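Local coordinates for protein MavE (Legionella pneumophila subsp. pneumophila, PDB 6PIR) that acts as a virulence effector needed for remodelling of the bacterium-containing vacuole by the endoplasmic reticulum and for escape from lysosomes, at residues Ser49-Ala54 against Leu63-Ala68; Glu71-Val76 against Ile97-Tyr102; Ala108-Glu113 against Lys117-Asn122. All blocks are in the same frame, centred on the assembly; numbering follows the deposited sequence.

Contact 1: Ser49-Ala54 against Leu63-Ala68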
# COMPACT_ATOMS: atom_id res chain seq x y z
N SER A 49 12.11 -1.25 -5.49
CA SER A 49 13.31 -1.63 -4.75
C SER A 49 13.02 -2.27 -3.39
O SER A 49 13.94 -2.85 -2.79
CB SER A 49 14.19 -0.42 -4.54
OG SER A 49 13.55 0.51 -3.70
N ARG A 50 11.80 -2.16 -2.88
CA ARG A 50 11.47 -2.64 -1.54
C ARG A 50 10.81 -4.03 -1.54
O ARG A 50 10.47 -4.56 -0.48
CB ARG A 50 10.57 -1.60 -0.87
CG ARG A 50 11.27 -0.24 -0.67
CD ARG A 50 10.30 0.94 -0.54
NE ARG A 50 10.91 2.12 0.08
CZ ARG A 50 11.72 2.97 -0.54
NH1 ARG A 50 12.01 2.78 -1.83
NH2 ARG A 50 12.22 4.02 0.11
N ILE A 51 10.61 -4.62 -2.71
CA ILE A 51 9.96 -5.92 -2.80
C ILE A 51 10.90 -7.02 -2.34
O ILE A 51 12.04 -7.12 -2.81
CB ILE A 51 9.48 -6.18 -4.24
CG1 ILE A 51 8.39 -5.19 -4.60
CG2 ILE A 51 8.97 -7.60 -4.40
CD1 ILE A 51 7.86 -5.31 -6.06
N THR A 52 10.44 -7.86 -1.41
CA THR A 52 11.23 -8.98 -0.93
C THR A 52 11.40 -10.05 -2.00
O THR A 52 10.43 -10.50 -2.61
CB THR A 52 10.56 -9.59 0.29
OG1 THR A 52 10.55 -8.59 1.32
CG2 THR A 52 11.32 -10.81 0.77
N ASN A 53 12.65 -10.47 -2.18
CA ASN A 53 13.02 -11.46 -3.18
C ASN A 53 12.50 -11.05 -4.54
O ASN A 53 11.86 -11.82 -5.25
CB ASN A 53 12.55 -12.85 -2.78
CG ASN A 53 13.26 -13.37 -1.53
OD1 ASN A 53 14.44 -13.05 -1.29
ND2 ASN A 53 12.55 -14.16 -0.73
N ALA A 54 12.81 -9.81 -4.90
CA ALA A 54 12.26 -9.21 -6.11
C ALA A 54 12.70 -9.94 -7.38
O ALA A 54 11.99 -9.89 -8.39
CB ALA A 54 12.69 -7.74 -6.16
N LEU A 63 4.58 -4.91 -11.41
CA LEU A 63 3.81 -3.78 -11.90
C LEU A 63 2.45 -3.73 -11.23
O LEU A 63 1.99 -2.66 -10.82
CB LEU A 63 3.63 -3.85 -13.44
N LYS A 64 1.80 -4.86 -11.10
CA LYS A 64 0.51 -4.89 -10.42
C LYS A 64 0.65 -4.39 -8.98
O LYS A 64 -0.15 -3.56 -8.52
CB LYS A 64 -0.08 -6.30 -10.47
CG LYS A 64 -0.68 -6.69 -11.84
CD LYS A 64 -1.52 -7.99 -11.71
CE LYS A 64 -2.05 -8.52 -13.04
NZ LYS A 64 -1.03 -9.21 -13.89
N PHE A 65 1.68 -4.86 -8.28
CA PHE A 65 1.84 -4.50 -6.87
C PHE A 65 2.16 -3.02 -6.71
O PHE A 65 1.53 -2.34 -5.89
CB PHE A 65 2.92 -5.37 -6.23
CG PHE A 65 3.27 -4.96 -4.84
CD1 PHE A 65 2.42 -5.25 -3.79
CD2 PHE A 65 4.41 -4.21 -4.59
CE1 PHE A 65 2.75 -4.85 -2.48
CE2 PHE A 65 4.73 -3.82 -3.30
CZ PHE A 65 3.89 -4.14 -2.25
N THR A 66 3.14 -2.52 -7.47
CA THR A 66 3.57 -1.13 -7.29
C THR A 66 2.46 -0.18 -7.70
O THR A 66 2.25 0.85 -7.04
CB THR A 66 4.83 -0.83 -8.11
OG1 THR A 66 4.53 -0.99 -9.49
CG2 THR A 66 5.98 -1.76 -7.73
N SER A 67 1.76 -0.49 -8.79
CA SER A 67 0.62 0.32 -9.17
C SER A 67 -0.39 0.37 -8.05
O SER A 67 -0.89 1.45 -7.71
CB SER A 67 -0.02 -0.21 -10.45
OG SER A 67 0.87 0.03 -11.53
N ALA A 68 -0.67 -0.79 -7.44
CA ALA A 68 -1.70 -0.81 -6.40
C ALA A 68 -1.27 -0.01 -5.18
O ALA A 68 -2.09 0.69 -4.58
CB ALA A 68 -2.04 -2.24 -6.01
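The long loop that joins helix 26-36 to helix 59-77, and that carries the NPxY motif at N42-Y45, folds back over the latter helix, and the contact between I51 and F65 is one of the points where it closes on it. The loop residue sends its longer branch across the gap, and F65, on the helix, meets it with the CD2-CE2 bond of its ring, at a slant. The methyl CD1 of I51 lies 3.9 Å from CD2 of F65, and the methylene CG1 follows at 4.1 Å from both CD2 and CE2, which makes the contact one of aliphatic carbons against two neighbouring ring atoms. The two side chains pass alongside each other, running opposite ways. For I51, CG1 stands opposite the carbonyl carbon (chi1 -66°) and the chain continues extended through chi2 at 178°, carrying CD1 to the ring. On the helix, F65 has CG anti to the backbone N (chi1 173°), and its bond to CB already points at the loop. T66 makes a looser approach through its methyl, with CG2 4.4 Å from I51 CD1, while its hydroxyl turns back to the carbonyl of K62 one turn earlier. No hydrogen bond crosses between 49-54 and 63-68; polar links from the loop go to other parts of the fold. T52 bonds through its backbone N to the hydroxyl of T107 and through its own hydroxyl to the carbonyl of P104. W57 packs on I51, and F65 also touches V103, L116 and V119, which places its ring where helices 59-77, 85-106 and 115-134 come together. The contact is that of the motif-bearing loop packed on the helical bundle, an aliphatic side chain of the loop meeting an aromatic ring of the core.

Contact 2: Glu71-Val76 against Ile97-Tyr102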
# COMPACT_ATOMS: atom_id res chain seq x y z
N GLU A 71 -1.50 3.70 -5.98
CA GLU A 71 -2.90 4.09 -6.03
C GLU A 71 -3.48 4.17 -4.64
O GLU A 71 -4.27 5.07 -4.34
CB GLU A 71 -3.70 3.11 -6.88
CG GLU A 71 -3.39 3.26 -8.39
CD GLU A 71 -3.52 1.96 -9.17
OE1 GLU A 71 -4.17 1.00 -8.72
OE2 GLU A 71 -2.97 1.90 -10.27
N ALA A 72 -3.11 3.22 -3.78
CA ALA A 72 -3.58 3.23 -2.41
C ALA A 72 -3.11 4.48 -1.68
O ALA A 72 -3.90 5.15 -1.01
CB ALA A 72 -3.07 1.97 -1.68
N ILE A 73 -1.83 4.84 -1.84
CA ILE A 73 -1.30 6.05 -1.19
C ILE A 73 -2.04 7.29 -1.70
O ILE A 73 -2.42 8.17 -0.92
CB ILE A 73 0.21 6.16 -1.42
CG1 ILE A 73 0.95 5.03 -0.73
CG2 ILE A 73 0.74 7.52 -0.98
CD1 ILE A 73 2.37 4.89 -1.17
N ALA A 74 -2.23 7.38 -3.02
CA ALA A 74 -2.98 8.49 -3.61
C ALA A 74 -4.37 8.60 -3.00
O ALA A 74 -4.80 9.70 -2.61
CB ALA A 74 -3.08 8.27 -5.13
N LEU A 75 -5.09 7.47 -2.92
CA LEU A 75 -6.47 7.49 -2.45
C LEU A 75 -6.56 7.86 -0.97
O LEU A 75 -7.41 8.67 -0.57
CB LEU A 75 -7.12 6.13 -2.70
CG LEU A 75 -7.40 5.79 -4.19
CD1 LEU A 75 -7.72 4.32 -4.32
CD2 LEU A 75 -8.54 6.63 -4.71
N VAL A 76 -5.68 7.29 -0.15
CA VAL A 76 -5.69 7.68 1.25
C VAL A 76 -5.27 9.14 1.41
O VAL A 76 -5.92 9.91 2.12
CB VAL A 76 -4.78 6.75 2.08
CG1 VAL A 76 -4.63 7.28 3.52
CG2 VAL A 76 -5.37 5.33 2.10
N ILE A 97 6.81 4.96 6.16
CA ILE A 97 6.69 3.72 6.93
C ILE A 97 6.04 2.64 6.09
O ILE A 97 6.54 1.52 6.01
CB ILE A 97 5.92 3.94 8.25
CG1 ILE A 97 6.77 4.75 9.25
CG2 ILE A 97 5.55 2.60 8.88
CD1 ILE A 97 5.99 5.25 10.44
N LEU A 98 4.97 3.00 5.37
CA LEU A 98 4.37 2.05 4.44
C LEU A 98 5.43 1.50 3.49
O LEU A 98 5.66 0.29 3.44
CB LEU A 98 3.23 2.74 3.69
CG LEU A 98 2.53 1.88 2.61
CD1 LEU A 98 1.92 0.60 3.25
CD2 LEU A 98 1.48 2.71 1.93
N LEU A 99 6.17 2.38 2.83
CA LEU A 99 7.12 1.95 1.80
C LEU A 99 8.31 1.20 2.40
O LEU A 99 8.67 0.12 1.93
CB LEU A 99 7.57 3.19 1.02
CG LEU A 99 6.38 3.83 0.30
CD1 LEU A 99 6.70 5.23 -0.28
CD2 LEU A 99 5.92 2.94 -0.81
N ASP A 100 8.92 1.76 3.45
CA ASP A 100 10.19 1.25 3.93
C ASP A 100 9.98 0.08 4.88
O ASP A 100 10.79 -0.86 4.90
CB ASP A 100 10.97 2.37 4.64
CG ASP A 100 11.29 3.55 3.71
OD1 ASP A 100 11.03 3.46 2.50
OD2 ASP A 100 11.79 4.59 4.20
N ASN A 101 8.95 0.14 5.73
CA ASN A 101 8.72 -0.93 6.68
C ASN A 101 7.78 -2.01 6.12
O ASN A 101 8.05 -3.20 6.28
CB ASN A 101 8.17 -0.38 7.99
CG ASN A 101 9.24 0.36 8.82
OD1 ASN A 101 9.78 -0.15 9.84
ND2 ASN A 101 9.54 1.58 8.41
N TYR A 102 6.66 -1.63 5.48
CA TYR A 102 5.62 -2.60 5.22
C TYR A 102 5.70 -3.26 3.86
O TYR A 102 5.29 -4.41 3.74
CB TYR A 102 4.24 -1.96 5.39
CG TYR A 102 3.88 -1.93 6.85
CD1 TYR A 102 4.35 -0.91 7.66
CD2 TYR A 102 3.17 -2.98 7.44
CE1 TYR A 102 4.08 -0.90 9.02
CE2 TYR A 102 2.88 -2.97 8.82
CZ TYR A 102 3.34 -1.93 9.60
OH TYR A 102 3.08 -1.89 10.96
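Apolar packing alone joins 71-76 to 97-102, with I73 of helix 59-77 facing L98 and L99 of helix 85-106. The closest approach is between the methylene CG1 of I73 and the methyl CD2 of L98, at 3.6 Å, and the same leucine methyl lies 3.9 Å from I73 CD1. I73 and L98 lie alongside each other, head to tail. L98 reaches this place with CG anti to its backbone N (chi1 177°), whereas L99 swings CG to the position opposite its carbonyl carbon (chi1 -63°). From there the extended chi2 of 169° carries L99 CD2 to 4.1 Å from I73 CD1, at a slant to the isoleucine. One methyl, I73 CD1, is therefore met by a branch from each of two successive leucines. All three residues are buried, and Y45 of the NPxY motif touches both I73 and L99.

No hydrogen bond crosses between the two segments; the backbone bonds run along each helix. In 97-102 the carbonyl O of I97 accepts from N101 N at 2.8 Å and, more distantly, from Y102 N at 3.2 Å, where the helix widens into a pi-type turn. Y102 N also bonds to L98 O.

With the two helix backbones 8.9 Å apart between the CA atoms of I73 and L98, branched aliphatic side chains fill the interface, as befits the buried core of this twinned two-helix bundle.

Contact 3: Ala108-Glu113 against Lys117-Asn122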
# COMPACT_ATOMS: atom_id res chain seq x y z
N ALA A 108 6.71 -10.48 1.36
CA ALA A 108 7.43 -11.64 1.86
C ALA A 108 6.53 -12.87 1.84
O ALA A 108 5.31 -12.75 1.98
CB ALA A 108 7.91 -11.38 3.29
N ASN A 109 7.15 -14.05 1.68
CA ASN A 109 6.48 -15.36 1.80
C ASN A 109 5.30 -15.50 0.85
O ASN A 109 4.27 -16.08 1.21
CB ASN A 109 6.02 -15.66 3.22
CG ASN A 109 7.15 -15.72 4.20
OD1 ASN A 109 8.15 -16.38 3.95
ND2 ASN A 109 7.01 -15.04 5.33
N THR A 110 5.41 -14.93 -0.34
CA THR A 110 4.29 -15.05 -1.28
C THR A 110 4.38 -16.35 -2.06
O THR A 110 5.45 -16.91 -2.31
CB THR A 110 4.23 -13.87 -2.25
OG1 THR A 110 5.42 -13.81 -3.06
CG2 THR A 110 4.00 -12.56 -1.46
N ASP A 111 3.22 -16.85 -2.41
CA ASP A 111 3.14 -18.10 -3.15
C ASP A 111 3.32 -17.82 -4.64
O ASP A 111 2.56 -17.03 -5.21
CB ASP A 111 1.83 -18.77 -2.82
CG ASP A 111 1.62 -20.09 -3.54
OD1 ASP A 111 2.40 -20.49 -4.41
OD2 ASP A 111 0.67 -20.78 -3.14
N PRO A 112 4.33 -18.42 -5.29
CA PRO A 112 4.60 -18.12 -6.71
C PRO A 112 3.43 -18.39 -7.62
O PRO A 112 3.30 -17.76 -8.68
CB PRO A 112 5.78 -19.06 -7.03
CG PRO A 112 6.38 -19.35 -5.75
CD PRO A 112 5.30 -19.37 -4.74
N GLU A 113 2.53 -19.29 -7.23
CA GLU A 113 1.36 -19.57 -8.04
C GLU A 113 0.49 -18.33 -8.22
O GLU A 113 -0.18 -18.18 -9.25
CB GLU A 113 0.54 -20.65 -7.35
CG GLU A 113 -0.69 -21.05 -8.10
CD GLU A 113 -0.33 -21.85 -9.32
OE1 GLU A 113 -0.95 -21.63 -10.39
OE2 GLU A 113 0.56 -22.72 -9.21
N LYS A 117 -2.31 -12.73 -4.70
CA LYS A 117 -3.25 -13.29 -3.73
C LYS A 117 -2.58 -13.36 -2.36
O LYS A 117 -3.19 -13.05 -1.32
CB LYS A 117 -3.73 -14.66 -4.22
CG LYS A 117 -4.78 -15.35 -3.31
CD LYS A 117 -5.23 -16.74 -3.83
CE LYS A 117 -5.96 -16.70 -5.18
NZ LYS A 117 -6.54 -18.06 -5.53
N SER A 118 -1.29 -13.73 -2.34
CA SER A 118 -0.58 -13.77 -1.05
C SER A 118 -0.43 -12.39 -0.46
O SER A 118 -0.55 -12.23 0.76
CB SER A 118 0.80 -14.41 -1.21
OG SER A 118 0.72 -15.78 -1.52
N VAL A 119 -0.14 -11.39 -1.29
CA VAL A 119 -0.04 -10.02 -0.80
C VAL A 119 -1.36 -9.61 -0.19
O VAL A 119 -1.41 -9.04 0.90
CB VAL A 119 0.37 -9.05 -1.92
CG1 VAL A 119 0.27 -7.61 -1.40
CG2 VAL A 119 1.78 -9.38 -2.39
N ARG A 120 -2.46 -9.88 -0.90
CA ARG A 120 -3.79 -9.60 -0.39
C ARG A 120 -3.97 -10.19 1.01
O ARG A 120 -4.44 -9.51 1.92
CB ARG A 120 -4.81 -10.17 -1.36
CG ARG A 120 -6.22 -9.65 -1.28
CD ARG A 120 -6.90 -10.03 -2.62
NE ARG A 120 -7.34 -11.42 -2.71
CZ ARG A 120 -7.44 -12.11 -3.86
NH1 ARG A 120 -7.12 -11.54 -5.01
NH2 ARG A 120 -7.85 -13.38 -3.85
N GLU A 121 -3.56 -11.46 1.20
CA GLU A 121 -3.79 -12.12 2.48
C GLU A 121 -2.84 -11.60 3.57
O GLU A 121 -3.27 -11.38 4.71
CB GLU A 121 -3.72 -13.62 2.29
CG GLU A 121 -4.94 -14.09 1.49
CD GLU A 121 -4.70 -15.42 0.83
OE1 GLU A 121 -3.55 -15.89 0.91
OE2 GLU A 121 -5.65 -15.99 0.22
N ASN A 122 -1.56 -11.39 3.24
CA ASN A 122 -0.64 -10.72 4.16
C ASN A 122 -1.25 -9.41 4.63
O ASN A 122 -1.32 -9.12 5.83
CB ASN A 122 0.71 -10.43 3.47
CG ASN A 122 1.54 -11.70 3.15
OD1 ASN A 122 1.31 -12.78 3.70
ND2 ASN A 122 2.51 -11.56 2.23
O HOH W 1 1.81 -15.32 2.54
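D111 and S118 form the stronger of the two direct hydrogen bonds that cross between 108-113 and 117-122. It runs from D111 N to S118 OG, 2.9 Å long and nearly straight at 168°. S118 OG is placed for it by a chi1 of -67°, opposite the carbonyl carbon. A weak bond of 3.1 Å, bent to 134°, joins N122 ND2 to A108 O; the same amide nitrogen has its stronger partner in the carbonyl of L106.

One water bridges the segments, donating to N109 O at 2.9 Å and to N122 OD1 at 2.8 Å, so both ends of the N122 amide are engaged.

Packing fills in between the polar links. S118 CB lies 3.5 Å from T110 CA, and the T110 and V119 side chains lie side by side, their CG2 methyls 4.0 Å apart. The T110 hydroxyl bonds to R115, and W57 packs against both T110 and V119.

Within the loop, E113 N donates to D111 OD1 at 3.1 Å, coming from above the carboxylate plane. This Asx turn lies just ahead of the helix, in a short interhelical connection that doubles back along the helix's first turns.

In the fold
From the N terminus, the chain passes helices 5-21 and 26-36 before reaching the loop that contact 1 closes onto helix 59-77. Farther along that helix, contact 2 closes a larger loop by bringing helix 85-106 alongside. Contact 3 then closes the short connection from helix 85-106 to helix 115-134. The three follow in series, with none nested or crossed. Contacts 1 and 2 share helix 59-77 and also meet through the salt bridge of R50 NH2 with D100 OD1, 2.7 Å long. Contacts 1 and 3 touch by packing, T52 meeting A108 among others; contacts 2 and 3 stay about 7 Å apart at their nearest atoms.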